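Local coordinates for angiotensin-converting enzyme (Anopheles gambiae, PDB 6S1Y), which is a zinc metallopeptidase of the angiotensin-converting enzyme family from a malaria mosquito, probably trimming dipeptides from the C-terminal end of peptide substrates, at residues A[261-266]-A[421-425]; A[265-271]-A[413-419]; A[380-385]-A[496-500]; A[505-509]-A[570-576]. All blocks are in the same frame, centred on the assembly; numbering follows the deposited sequence. Where two conformers were deposited one is given.

Contact 1: A[261-266]-A[421-425]; sequences ADFTTP and FYRAG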
# COMPACT_ATOMS: atom_id res chain seq x y z
N ALA A 261 -3.45 0.25 -19.57
CA ALA A 261 -4.87 -0.07 -19.76
C ALA A 261 -5.36 0.35 -21.14
O ALA A 261 -5.98 -0.44 -21.86
CB ALA A 261 -5.72 0.58 -18.67
N ASP A 262 -5.10 1.60 -21.54
CA ASP A 262 -5.59 2.06 -22.83
C ASP A 262 -4.86 1.35 -23.97
O ASP A 262 -5.48 0.97 -24.96
CB ASP A 262 -5.43 3.58 -22.98
CG ASP A 262 -6.41 4.35 -22.10
OD1 ASP A 262 -7.30 3.72 -21.47
OD2 ASP A 262 -6.29 5.59 -22.03
N PHE A 263 -3.54 1.21 -23.84
CA PHE A 263 -2.72 0.48 -24.80
C PHE A 263 -3.24 -0.93 -25.10
O PHE A 263 -3.04 -1.44 -26.20
CB PHE A 263 -1.30 0.42 -24.21
CG PHE A 263 -0.24 -0.03 -25.15
CD1 PHE A 263 0.03 0.68 -26.31
CD2 PHE A 263 0.55 -1.14 -24.84
CE1 PHE A 263 1.03 0.27 -27.17
CE2 PHE A 263 1.56 -1.55 -25.69
CZ PHE A 263 1.80 -0.85 -26.86
N THR A 264 -3.90 -1.58 -24.13
CA THR A 264 -4.34 -2.95 -24.32
C THR A 264 -5.85 -3.13 -24.18
O THR A 264 -6.31 -4.27 -24.06
CB THR A 264 -3.62 -3.88 -23.34
OG1 THR A 264 -3.94 -3.49 -22.00
CG2 THR A 264 -2.12 -3.83 -23.55
N THR A 265 -6.63 -2.06 -24.27
CA THR A 265 -8.03 -2.13 -23.89
C THR A 265 -8.85 -2.86 -24.94
O THR A 265 -8.51 -2.88 -26.14
CB THR A 265 -8.59 -0.71 -23.67
OG1 THR A 265 -9.84 -0.79 -22.96
CG2 THR A 265 -8.83 0.04 -25.00
N PRO A 266 -9.95 -3.48 -24.54
CA PRO A 266 -10.77 -4.23 -25.51
C PRO A 266 -11.30 -3.39 -26.67
O PRO A 266 -11.35 -3.88 -27.80
CB PRO A 266 -11.90 -4.78 -24.65
CG PRO A 266 -11.29 -4.97 -23.31
CD PRO A 266 -10.36 -3.76 -23.15
N PHE A 421 -14.64 -1.86 -16.83
CA PHE A 421 -14.32 -3.03 -16.01
C PHE A 421 -12.86 -3.45 -16.20
O PHE A 421 -12.18 -3.87 -15.26
CB PHE A 421 -15.24 -4.20 -16.36
CG PHE A 421 -16.72 -3.93 -16.18
CD1 PHE A 421 -17.18 -2.95 -15.31
CD2 PHE A 421 -17.65 -4.66 -16.91
CE1 PHE A 421 -18.57 -2.70 -15.17
CE2 PHE A 421 -19.03 -4.43 -16.78
CZ PHE A 421 -19.49 -3.45 -15.91
N TYR A 422 -12.39 -3.40 -17.45
CA TYR A 422 -11.02 -3.80 -17.75
C TYR A 422 -10.03 -2.91 -17.03
O TYR A 422 -9.15 -3.39 -16.32
CB TYR A 422 -10.80 -3.73 -19.26
CG TYR A 422 -9.43 -4.11 -19.69
CD1 TYR A 422 -9.02 -5.46 -19.65
CD2 TYR A 422 -8.52 -3.15 -20.13
CE1 TYR A 422 -7.74 -5.83 -20.05
CE2 TYR A 422 -7.24 -3.51 -20.54
CZ TYR A 422 -6.86 -4.85 -20.49
OH TYR A 422 -5.60 -5.23 -20.88
N ARG A 423 -10.16 -1.59 -17.20
CA ARG A 423 -9.29 -0.68 -16.48
C ARG A 423 -9.27 -1.01 -14.99
O ARG A 423 -8.20 -1.09 -14.38
CB ARG A 423 -9.73 0.77 -16.70
CG ARG A 423 -8.93 1.76 -15.83
CD ARG A 423 -9.17 3.22 -16.18
NE ARG A 423 -8.46 3.57 -17.41
CZ ARG A 423 -7.17 3.91 -17.45
NH1 ARG A 423 -6.45 3.97 -16.34
NH2 ARG A 423 -6.61 4.20 -18.62
N ALA A 424 -10.46 -1.20 -14.39
CA ALA A 424 -10.47 -1.50 -12.96
C ALA A 424 -9.67 -2.79 -12.67
O ALA A 424 -8.90 -2.84 -11.71
CB ALA A 424 -11.90 -1.62 -12.44
N GLY A 425 -9.85 -3.83 -13.49
CA GLY A 425 -9.13 -5.07 -13.26
C GLY A 425 -7.62 -4.90 -13.30
O GLY A 425 -6.90 -5.44 -12.44
O HOH W 1 -3.74 3.46 -19.50
O HOH W 2 -9.66 3.33 -20.03

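Contact 2: A[265-271]-A[413-419]; sequences TPFPEKK and DEQVKIN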
# COMPACT_ATOMS: atom_id res chain seq x y z
N THR A 265 -6.63 -2.06 -24.27
CA THR A 265 -8.03 -2.13 -23.89
C THR A 265 -8.85 -2.86 -24.94
O THR A 265 -8.51 -2.88 -26.14
CB THR A 265 -8.59 -0.71 -23.67
OG1 THR A 265 -9.84 -0.79 -22.96
CG2 THR A 265 -8.83 0.04 -25.00
N PRO A 266 -9.95 -3.48 -24.54
CA PRO A 266 -10.77 -4.23 -25.51
C PRO A 266 -11.30 -3.39 -26.67
O PRO A 266 -11.35 -3.88 -27.80
CB PRO A 266 -11.90 -4.78 -24.65
CG PRO A 266 -11.29 -4.97 -23.31
CD PRO A 266 -10.36 -3.76 -23.15
N PHE A 267 -11.70 -2.15 -26.42
CA PHE A 267 -12.43 -1.34 -27.41
C PHE A 267 -11.77 0.03 -27.46
O PHE A 267 -12.29 1.02 -26.93
CB PHE A 267 -13.92 -1.29 -27.07
CG PHE A 267 -14.56 -2.67 -27.07
CD1 PHE A 267 -14.73 -3.35 -28.26
CD2 PHE A 267 -14.93 -3.28 -25.90
CE1 PHE A 267 -15.28 -4.63 -28.28
CE2 PHE A 267 -15.48 -4.55 -25.90
CZ PHE A 267 -15.66 -5.23 -27.10
N PRO A 268 -10.59 0.11 -28.09
CA PRO A 268 -9.82 1.36 -28.05
C PRO A 268 -10.48 2.53 -28.76
O PRO A 268 -10.12 3.67 -28.47
CB PRO A 268 -8.49 0.98 -28.74
CG PRO A 268 -8.77 -0.29 -29.49
CD PRO A 268 -9.85 -1.00 -28.71
N GLU A 269 -11.44 2.30 -29.65
CA GLU A 269 -12.14 3.42 -30.27
C GLU A 269 -13.49 3.69 -29.62
O GLU A 269 -14.31 4.40 -30.19
CB GLU A 269 -12.28 3.18 -31.77
CG GLU A 269 -10.93 3.09 -32.49
CD GLU A 269 -9.91 4.14 -31.98
OE1 GLU A 269 -10.27 5.33 -31.93
OE2 GLU A 269 -8.77 3.76 -31.60
N LYS A 270 -13.74 3.13 -28.43
CA LYS A 270 -14.87 3.53 -27.60
C LYS A 270 -14.34 4.31 -26.40
O LYS A 270 -13.14 4.27 -26.10
CB LYS A 270 -15.67 2.33 -27.13
CG LYS A 270 -16.42 1.63 -28.26
CD LYS A 270 -17.83 2.16 -28.40
CE LYS A 270 -18.51 1.61 -29.63
NZ LYS A 270 -19.48 0.54 -29.29
N LYS A 271 -15.23 5.03 -25.73
CA LYS A 271 -14.83 5.91 -24.66
C LYS A 271 -13.88 5.21 -23.70
O LYS A 271 -14.13 4.08 -23.27
CB LYS A 271 -16.05 6.43 -23.89
CG LYS A 271 -15.72 7.51 -22.92
CD LYS A 271 -15.50 8.82 -23.66
CE LYS A 271 -14.96 9.90 -22.74
NZ LYS A 271 -14.71 11.14 -23.48
N ASP A 413 -22.53 2.28 -23.79
CA ASP A 413 -22.95 0.99 -24.30
C ASP A 413 -22.16 -0.09 -23.58
O ASP A 413 -21.33 0.17 -22.71
CB ASP A 413 -22.78 0.89 -25.83
CG ASP A 413 -21.37 1.18 -26.29
OD1 ASP A 413 -20.41 0.80 -25.57
OD2 ASP A 413 -21.21 1.73 -27.40
N GLU A 414 -22.43 -1.33 -23.94
CA GLU A 414 -21.78 -2.44 -23.26
C GLU A 414 -20.26 -2.41 -23.43
O GLU A 414 -19.54 -2.86 -22.54
CB GLU A 414 -22.37 -3.75 -23.76
CG GLU A 414 -23.60 -4.18 -22.94
CD GLU A 414 -23.24 -4.53 -21.51
OE1 GLU A 414 -23.96 -4.10 -20.59
OE2 GLU A 414 -22.20 -5.23 -21.31
N GLN A 415 -19.75 -1.87 -24.55
CA GLN A 415 -18.31 -1.88 -24.77
C GLN A 415 -17.60 -0.84 -23.91
O GLN A 415 -16.50 -1.10 -23.40
CB GLN A 415 -17.97 -1.66 -26.23
CG GLN A 415 -18.33 -2.85 -27.09
CD GLN A 415 -19.82 -2.93 -27.36
OE1 GLN A 415 -20.46 -1.93 -27.64
NE2 GLN A 415 -20.38 -4.12 -27.25
N VAL A 416 -18.21 0.33 -23.77
CA VAL A 416 -17.69 1.30 -22.81
C VAL A 416 -17.64 0.66 -21.42
O VAL A 416 -16.68 0.84 -20.67
CB VAL A 416 -18.54 2.58 -22.83
CG1 VAL A 416 -18.03 3.58 -21.82
CG2 VAL A 416 -18.52 3.19 -24.23
N LYS A 417 -18.65 -0.13 -21.08
CA LYS A 417 -18.63 -0.76 -19.77
C LYS A 417 -17.51 -1.80 -19.64
O LYS A 417 -16.90 -1.91 -18.57
CB LYS A 417 -20.00 -1.34 -19.46
CG LYS A 417 -20.92 -0.30 -18.85
CD LYS A 417 -22.39 -0.64 -18.99
CE LYS A 417 -22.73 -2.01 -18.44
NZ LYS A 417 -24.21 -2.13 -18.20
N ILE A 418 -17.19 -2.52 -20.72
CA ILE A 418 -16.05 -3.45 -20.68
C ILE A 418 -14.74 -2.68 -20.52
O ILE A 418 -13.91 -3.02 -19.66
CB ILE A 418 -16.04 -4.34 -21.94
CG1 ILE A 418 -17.34 -5.17 -22.05
CG2 ILE A 418 -14.86 -5.27 -21.94
CD1 ILE A 418 -17.58 -6.11 -20.89
N ASN A 419 -14.53 -1.61 -21.31
CA ASN A 419 -13.33 -0.79 -21.12
C ASN A 419 -13.19 -0.35 -19.67
O ASN A 419 -12.08 -0.31 -19.13
CB ASN A 419 -13.35 0.47 -22.00
CG ASN A 419 -13.03 0.19 -23.45
OD1 ASN A 419 -12.45 -0.84 -23.79
ND2 ASN A 419 -13.39 1.13 -24.32
O HOH W 3 -9.95 0.53 -20.31

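Contact 3: A[380-385]-A[496-500]; sequences NPGFHE and RYFVS. With ZN (zinc ion), chain G; KSN ((2~{S})-2-[[(4~{S})-4-azanyl-5-oxidanyl-5-oxidanylidene-pentanoyl]amino]pentanedioic acid), chain H.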
# COMPACT_ATOMS: atom_id res chain seq x y z
N ASN A 380 -6.83 -2.89 12.24
CA ASN A 380 -5.62 -3.64 11.89
C ASN A 380 -4.96 -2.88 10.74
O ASN A 380 -5.56 -1.95 10.20
CB ASN A 380 -5.91 -5.10 11.56
CG ASN A 380 -6.74 -5.28 10.31
OD1 ASN A 380 -6.53 -4.61 9.29
ND2 ASN A 380 -7.71 -6.21 10.37
N PRO A 381 -3.73 -3.23 10.35
CA PRO A 381 -3.03 -2.40 9.34
C PRO A 381 -3.77 -2.30 8.02
O PRO A 381 -3.53 -1.35 7.27
CB PRO A 381 -1.68 -3.11 9.17
CG PRO A 381 -1.49 -3.88 10.46
CD PRO A 381 -2.87 -4.28 10.90
N GLY A 382 -4.66 -3.24 7.70
CA GLY A 382 -5.41 -3.15 6.47
C GLY A 382 -6.52 -2.12 6.50
O GLY A 382 -6.86 -1.54 5.46
N PHE A 383 -7.11 -1.89 7.67
CA PHE A 383 -8.09 -0.81 7.76
C PHE A 383 -7.48 0.52 7.34
O PHE A 383 -8.11 1.30 6.62
CB PHE A 383 -8.65 -0.69 9.17
CG PHE A 383 -9.72 -1.68 9.50
CD1 PHE A 383 -9.48 -3.03 9.39
CD2 PHE A 383 -10.94 -1.25 9.97
CE1 PHE A 383 -10.45 -3.94 9.72
CE2 PHE A 383 -11.92 -2.14 10.31
CZ PHE A 383 -11.68 -3.50 10.18
N HIS A 384 -6.26 0.81 7.79
CA HIS A 384 -5.64 2.09 7.46
C HIS A 384 -5.44 2.26 5.96
O HIS A 384 -5.67 3.35 5.41
CB HIS A 384 -4.31 2.23 8.17
CG HIS A 384 -4.22 3.44 9.03
ND1 HIS A 384 -4.22 4.71 8.51
CD2 HIS A 384 -4.16 3.57 10.37
CE1 HIS A 384 -4.14 5.59 9.50
NE2 HIS A 384 -4.11 4.92 10.64
N GLU A 385 -5.00 1.19 5.28
CA GLU A 385 -4.77 1.26 3.84
C GLU A 385 -6.07 1.29 3.06
O GLU A 385 -6.09 1.79 1.93
CB GLU A 385 -3.90 0.07 3.41
CG GLU A 385 -2.61 -0.05 4.20
CD GLU A 385 -1.77 1.21 4.10
OE1 GLU A 385 -1.93 1.95 3.11
OE2 GLU A 385 -0.97 1.45 5.02
N ARG A 496 -0.65 -5.53 4.84
CA ARG A 496 -1.67 -4.48 5.00
C ARG A 496 -2.37 -4.17 3.68
O ARG A 496 -3.59 -3.91 3.66
CB ARG A 496 -1.03 -3.20 5.55
CG ARG A 496 0.15 -2.68 4.74
CD ARG A 496 0.89 -1.54 5.46
NE ARG A 496 1.52 -1.97 6.70
CZ ARG A 496 2.13 -1.14 7.55
NH1 ARG A 496 2.20 0.14 7.26
NH2 ARG A 496 2.67 -1.59 8.68
N TYR A 497 -1.63 -4.17 2.56
CA TYR A 497 -2.23 -3.78 1.28
C TYR A 497 -3.06 -4.92 0.70
O TYR A 497 -4.12 -4.69 0.11
CB TYR A 497 -1.16 -3.30 0.31
CG TYR A 497 -0.30 -2.16 0.84
CD1 TYR A 497 -0.76 -0.83 0.82
CD2 TYR A 497 0.96 -2.40 1.38
CE1 TYR A 497 0.02 0.20 1.31
CE2 TYR A 497 1.73 -1.37 1.88
CZ TYR A 497 1.26 -0.08 1.85
OH TYR A 497 2.04 0.95 2.33
N PHE A 498 -2.63 -6.16 0.90
CA PHE A 498 -3.47 -7.29 0.51
C PHE A 498 -4.80 -7.26 1.25
O PHE A 498 -5.88 -7.38 0.64
CB PHE A 498 -2.72 -8.61 0.81
CG PHE A 498 -3.47 -9.84 0.38
CD1 PHE A 498 -4.47 -10.38 1.18
CD2 PHE A 498 -3.19 -10.45 -0.83
CE1 PHE A 498 -5.17 -11.52 0.78
CE2 PHE A 498 -3.88 -11.58 -1.24
CZ PHE A 498 -4.88 -12.11 -0.43
N VAL A 499 -4.76 -7.10 2.57
CA VAL A 499 -5.99 -7.04 3.35
C VAL A 499 -6.85 -5.88 2.89
O VAL A 499 -8.06 -6.03 2.67
CB VAL A 499 -5.65 -6.95 4.85
CG1 VAL A 499 -6.89 -6.82 5.69
CG2 VAL A 499 -4.91 -8.19 5.27
N SER A 500 -6.24 -4.70 2.72
CA SER A 500 -6.97 -3.55 2.21
C SER A 500 -7.70 -3.85 0.91
O SER A 500 -8.85 -3.45 0.72
CB SER A 500 -6.01 -2.39 1.98
OG SER A 500 -6.69 -1.37 1.27
ZN ZN G . -1.14 3.68 2.74
C10 KSN H . 4.97 4.41 4.91
C13 KSN H . 1.23 4.27 2.15
C17 KSN H . 2.62 0.97 -3.33
C02 KSN H . 1.22 1.38 -2.85
C03 KSN H . 1.17 2.13 -1.51
C04 KSN H . 2.44 2.83 -1.06
C05 KSN H . 2.34 4.36 -0.87
C07 KSN H . 2.71 4.27 1.68
C08 KSN H . 3.67 4.88 2.70
C09 KSN H . 3.80 4.03 3.98
N01 KSN H . 0.37 0.19 -2.71
N06 KSN H . 2.52 5.02 0.43
O11 KSN H . 5.94 5.10 4.45
O12 KSN H . 4.99 4.04 6.13
O14 KSN H . 0.54 5.30 1.94
O15 KSN H . 0.71 3.27 2.67
O16 KSN H . 2.16 5.05 -1.83
O18 KSN H . 3.26 1.81 -4.02
O19 KSN H . 3.16 -0.14 -3.11

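Contact 4: A[505-509]-A[570-576]; sequences FQFHR and DAILEYF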
# COMPACT_ATOMS: atom_id res chain seq x y z
N PHE A 505 -13.49 -3.59 -0.60
CA PHE A 505 -14.71 -3.82 -1.37
C PHE A 505 -15.88 -4.16 -0.45
O PHE A 505 -17.04 -3.88 -0.79
CB PHE A 505 -14.48 -4.91 -2.43
CG PHE A 505 -13.52 -4.48 -3.52
CD1 PHE A 505 -12.15 -4.67 -3.39
CD2 PHE A 505 -13.99 -3.85 -4.66
CE1 PHE A 505 -11.27 -4.24 -4.39
CE2 PHE A 505 -13.11 -3.41 -5.65
CZ PHE A 505 -11.76 -3.60 -5.51
N GLN A 506 -15.60 -4.76 0.71
CA GLN A 506 -16.63 -4.91 1.74
C GLN A 506 -17.09 -3.56 2.26
O GLN A 506 -18.29 -3.31 2.39
CB GLN A 506 -16.10 -5.79 2.87
CG GLN A 506 -15.72 -7.19 2.41
CD GLN A 506 -15.21 -8.06 3.52
OE1 GLN A 506 -14.00 -8.32 3.62
NE2 GLN A 506 -16.12 -8.54 4.35
N PHE A 507 -16.14 -2.65 2.53
CA PHE A 507 -16.48 -1.30 2.98
C PHE A 507 -17.25 -0.55 1.89
O PHE A 507 -18.27 0.09 2.16
CB PHE A 507 -15.20 -0.54 3.34
CG PHE A 507 -14.43 -1.10 4.52
CD1 PHE A 507 -15.02 -1.97 5.42
CD2 PHE A 507 -13.13 -0.70 4.76
CE1 PHE A 507 -14.32 -2.44 6.51
CE2 PHE A 507 -12.42 -1.17 5.85
CZ PHE A 507 -13.01 -2.04 6.73
N HIS A 508 -16.76 -0.61 0.65
CA HIS A 508 -17.43 0.06 -0.46
C HIS A 508 -18.87 -0.43 -0.62
O HIS A 508 -19.78 0.37 -0.87
CB HIS A 508 -16.64 -0.17 -1.75
CG HIS A 508 -17.25 0.42 -2.99
ND1 HIS A 508 -17.36 1.77 -3.19
CD2 HIS A 508 -17.72 -0.17 -4.11
CE1 HIS A 508 -17.88 2.00 -4.38
NE2 HIS A 508 -18.12 0.84 -4.96
N ARG A 509 -19.08 -1.74 -0.53
CA ARG A 509 -20.42 -2.29 -0.69
C ARG A 509 -21.34 -1.76 0.40
O ARG A 509 -22.49 -1.38 0.12
CB ARG A 509 -20.36 -3.81 -0.64
CG ARG A 509 -21.74 -4.50 -0.65
CD ARG A 509 -21.64 -5.99 -0.90
NE ARG A 509 -20.96 -6.69 0.18
CZ ARG A 509 -20.67 -7.98 0.18
NH1 ARG A 509 -21.01 -8.74 -0.87
NH2 ARG A 509 -20.04 -8.52 1.21
N ASP A 570 -16.05 -12.15 -1.06
CA ASP A 570 -17.34 -12.10 -1.74
C ASP A 570 -17.51 -10.78 -2.49
O ASP A 570 -17.84 -10.76 -3.68
CB ASP A 570 -18.46 -12.30 -0.70
CG ASP A 570 -19.87 -12.17 -1.29
OD1 ASP A 570 -20.04 -12.16 -2.53
OD2 ASP A 570 -20.83 -12.08 -0.47
N ALA A 571 -17.24 -9.67 -1.80
CA ALA A 571 -17.48 -8.35 -2.37
C ALA A 571 -16.63 -8.12 -3.62
O ALA A 571 -17.14 -7.69 -4.66
CB ALA A 571 -17.21 -7.25 -1.33
N ILE A 572 -15.34 -8.43 -3.54
CA ILE A 572 -14.46 -8.15 -4.67
C ILE A 572 -14.72 -9.11 -5.83
O ILE A 572 -14.62 -8.71 -6.99
CB ILE A 572 -12.98 -8.17 -4.24
CG1 ILE A 572 -12.10 -7.68 -5.39
CG2 ILE A 572 -12.54 -9.55 -3.80
CD1 ILE A 572 -10.61 -7.66 -5.08
N LEU A 573 -15.08 -10.36 -5.56
CA LEU A 573 -15.48 -11.25 -6.65
C LEU A 573 -16.76 -10.78 -7.32
O LEU A 573 -16.90 -10.91 -8.55
CB LEU A 573 -15.65 -12.68 -6.15
CG LEU A 573 -14.35 -13.34 -5.69
CD1 LEU A 573 -14.62 -14.71 -5.03
CD2 LEU A 573 -13.40 -13.48 -6.86
N GLU A 574 -17.70 -10.21 -6.56
CA GLU A 574 -18.90 -9.63 -7.18
C GLU A 574 -18.53 -8.43 -8.04
O GLU A 574 -19.09 -8.25 -9.14
CB GLU A 574 -19.92 -9.22 -6.11
CG GLU A 574 -21.22 -8.61 -6.66
CD GLU A 574 -22.19 -8.09 -5.57
OE1 GLU A 574 -21.98 -8.37 -4.37
OE2 GLU A 574 -23.15 -7.37 -5.95
N TYR A 575 -17.63 -7.58 -7.54
CA TYR A 575 -17.25 -6.38 -8.27
C TYR A 575 -16.71 -6.71 -9.65
O TYR A 575 -17.06 -6.07 -10.64
CB TYR A 575 -16.20 -5.61 -7.45
CG TYR A 575 -15.78 -4.27 -8.01
CD1 TYR A 575 -14.76 -4.19 -8.96
CD2 TYR A 575 -16.36 -3.10 -7.57
CE1 TYR A 575 -14.36 -2.97 -9.47
CE2 TYR A 575 -15.97 -1.86 -8.08
CZ TYR A 575 -14.96 -1.81 -9.04
OH TYR A 575 -14.54 -0.62 -9.56
N PHE A 576 -15.86 -7.74 -9.72
CA PHE A 576 -15.22 -8.16 -10.95
C PHE A 576 -15.93 -9.33 -11.64
O PHE A 576 -15.33 -9.96 -12.52
CB PHE A 576 -13.76 -8.55 -10.70
CG PHE A 576 -12.89 -7.39 -10.40
CD1 PHE A 576 -12.62 -6.45 -11.37
CD2 PHE A 576 -12.36 -7.21 -9.13
CE1 PHE A 576 -11.84 -5.36 -11.07
CE2 PHE A 576 -11.58 -6.11 -8.84
CZ PHE A 576 -11.32 -5.20 -9.80
O HOH W 4 -19.37 -11.01 2.51

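Contact 1: A[261-266]-A[421-425]
Tyr422 of helix 414-429 carries the tight half of this contact, its ring wedged into the bend of the chain at 261-266. Pro266 covers one face: its CD stands 3.9 Å from the centroid of the Tyr422 ring, a CH-pi contact displaced toward the rim. In the ring plane, at the edge, lie Ala261 O and Thr264 OG1. Chi1 of 180° sets Tyr422 CG beside its own carbonyl carbon and points the phenol toward the turn, where Tyr422 OH donates to Thr264 OG1 over 2.7 Å; this hydroxyl is also hydrogen-bonded to Ile260 O. Val225 of helix 203-233 also touches Tyr422. The bend is a type I beta turn from Asp262 to Thr265, part of the long irregular connection between strand 244-245 and helix 276-281. Around Arg423 the contact grows wetter. Inward, Ala261 CB lies over one guanidinium face, 3.7 Å from Arg423 NH2. At the edge, Arg423 NH2 forms a salt bridge with Asp262 OD1 at 3.0 Å, but as a hydrogen bond it is weak, bent to 150°, and the two charged planes stand 80° apart. One water links Arg423 NE to Asp262 OD1; another is held by Asp262 N and, weakly, by Arg423 NH2.

Contact 2: A[265-271]-A[413-419]
The Phe267 ring has Gln415 lying over one face, with Gln415 CG almost exactly above its centre, 3.4 Å from the centroid in a CH-pi contact. Ile418 CB stands at the ring's edge, and Trp582 of helix 577-590 also packs against both Phe267 and Ile418. Gln415 CB and CG lie over the ring; a bend at chi2 (77°) then turns the amide away, its plane 82° from the ring and its OE1 on the Lys270 side. A second flat group, the Asn419 amide, is held at both ends. Asn419 OD1 accepts from Phe267 N in the carbonyl plane, on a lone pair, at 3.0 Å, and from Thr265 OG1, which comes in from above that plane, at 2.7 Å. Asn419 ND2 donates to Phe267 O (2.8 Å) and Lys271 O (3.2 Å), both close to the amide plane; four bonds thus fix the rotation of this buried side chain. The loop here folds as a type I beta turn from Phe267 to Lys270, and Lys270 N reaches Phe267 O from the face opposite to Asn419 ND2. Asp413 is the N-cap of helix 414-429: Asp413 OD1 takes Val416 N nearly head-on at 2.9 Å and Gln415 N weakly. Asp413 OD2 forms a salt bridge with Lys270 NZ at 2.8 Å, approached from above the carboxylate plane, and Gln415 OE1 gives that ammonium a weak second bond. Val416 CG1 packs on Lys271 CB at 4.0 Å.

Contact 3: A[380-385]-A[496-500]
Two helices come so close at Gly382 that its CA lies 3.4 Å from Arg496 O, a CA-H...O contact, where the short segments 381-385 and 496-500 cross at -67°. The missing side chain permits this, since a CB on Gly382 would run into Val499 CG1. Pro381 CB meets Arg496 CB. One turn on, Glu385 CB packs against Ser500 CB at 3.5 Å, and the Glu385 chain, bent at chi2 (-58°), carries its carboxylate past Arg496 to the metal. Glu385 OE1 binds zinc at 1.9 Å, completing with His357 and His361 the protein ligands of this HExxH (gluzincin) site; the bound gamma-glutamyl-glutamate supplies to zinc its carboxylate oxygens O15 at 1.9 Å and O14 at 2.5 Å. Glu385 OE2 touches Arg496 CD, while the guanidinium stays beyond salt-bridge range and pairs through NE with Glu493. Tyr497 CE1 lies 3.2 Å from Glu385 OE1, and Tyr497 OH donates to ligand O15 at 2.7 Å. Ligand O15 is thus held by zinc, which Glu385 of the first helix helps to bind, and by the Tyr497 phenol of the second. This carboxylate probably mimics the substrate's scissile carbonyl or its tetrahedral intermediate, whose oxyanion zinc and this tyrosine would stabilise, as in related angiotensin-converting enzymes.

Contact 4: A[505-509]-A[570-576]
Phe505 and Ala571 mark the closest backbone approach of two helices in this largely helical peptidase fold: the segments 505-509 and 570-575 run at 76° to each other, their axes 8.6 Å apart. Apolar contacts fill the crossing. The small Ala571 CB rests 3.4 Å from Phe505 O and faces Phe505 CB, while Ile572 lies over one face of the Phe505 ring, its CG1 3.8 Å from the ring centroid. Phe505 points with CG anti to the carbonyl carbon (chi1 -68°), which swings the ring between Ile572 and Tyr575. The aromatic contact is an edge-to-face pair: the edge of Phe505 meets the face of Tyr575, centroids 5.0 Å apart and planes at 63°, with Phe505 CE2 over the centre of the tyrosine ring. Phe576 CE2 approaches Phe505 CZ more distantly, and Leu393 of helix 381-395 also packs on Phe505. Charge gathers at the more exposed end of the contact, where Arg509 faces Asp570 and Glu574. Asp570 OD2 and Glu574 OE1 both come to the guanidinium edge, near its plane, though the Asp570 carboxylate itself is turned steeply against it. In the conformer given, Arg509 NH1 meets Asp570 OD2 at 3.4 Å, a weak salt bridge; Asp570 was modelled in two positions, so this bond and its water link are doubtful. The pairing of Arg509 NH1 with Glu574 OE1 is long, at 3.7 Å; Glu574 OE2 is hydrogen-bonded to Tyr518. A water accepts from Arg509 NH2. Over the centre of one guanidinium face sits Ala571 CB, 3.8 Å from Arg509 CZ.

Contacts 1 and 2 fasten one loop to successive parts of helix 414-429, sharing Thr265 and Pro266 with centres about 9 Å apart, and both lie partly buried toward the periphery. Their chemistry mixes hydrogen bonds, salt bridges and waters. Contacts 3 and 4 are buried and share helix 495-514: contact 3, its centre about 8 Å from that of the chain, builds on close helix packing and a metal site, whereas contact 4 relies mostly on aromatic and aliphatic packing with ion pairs at one end. Contact 4 touches two others: contact 3, where Phe507 meets Phe383, and the helix 421-425 side of contact 1, through Phe576. Contacts 2 and 3 are about 32 Å apart, centre to centre.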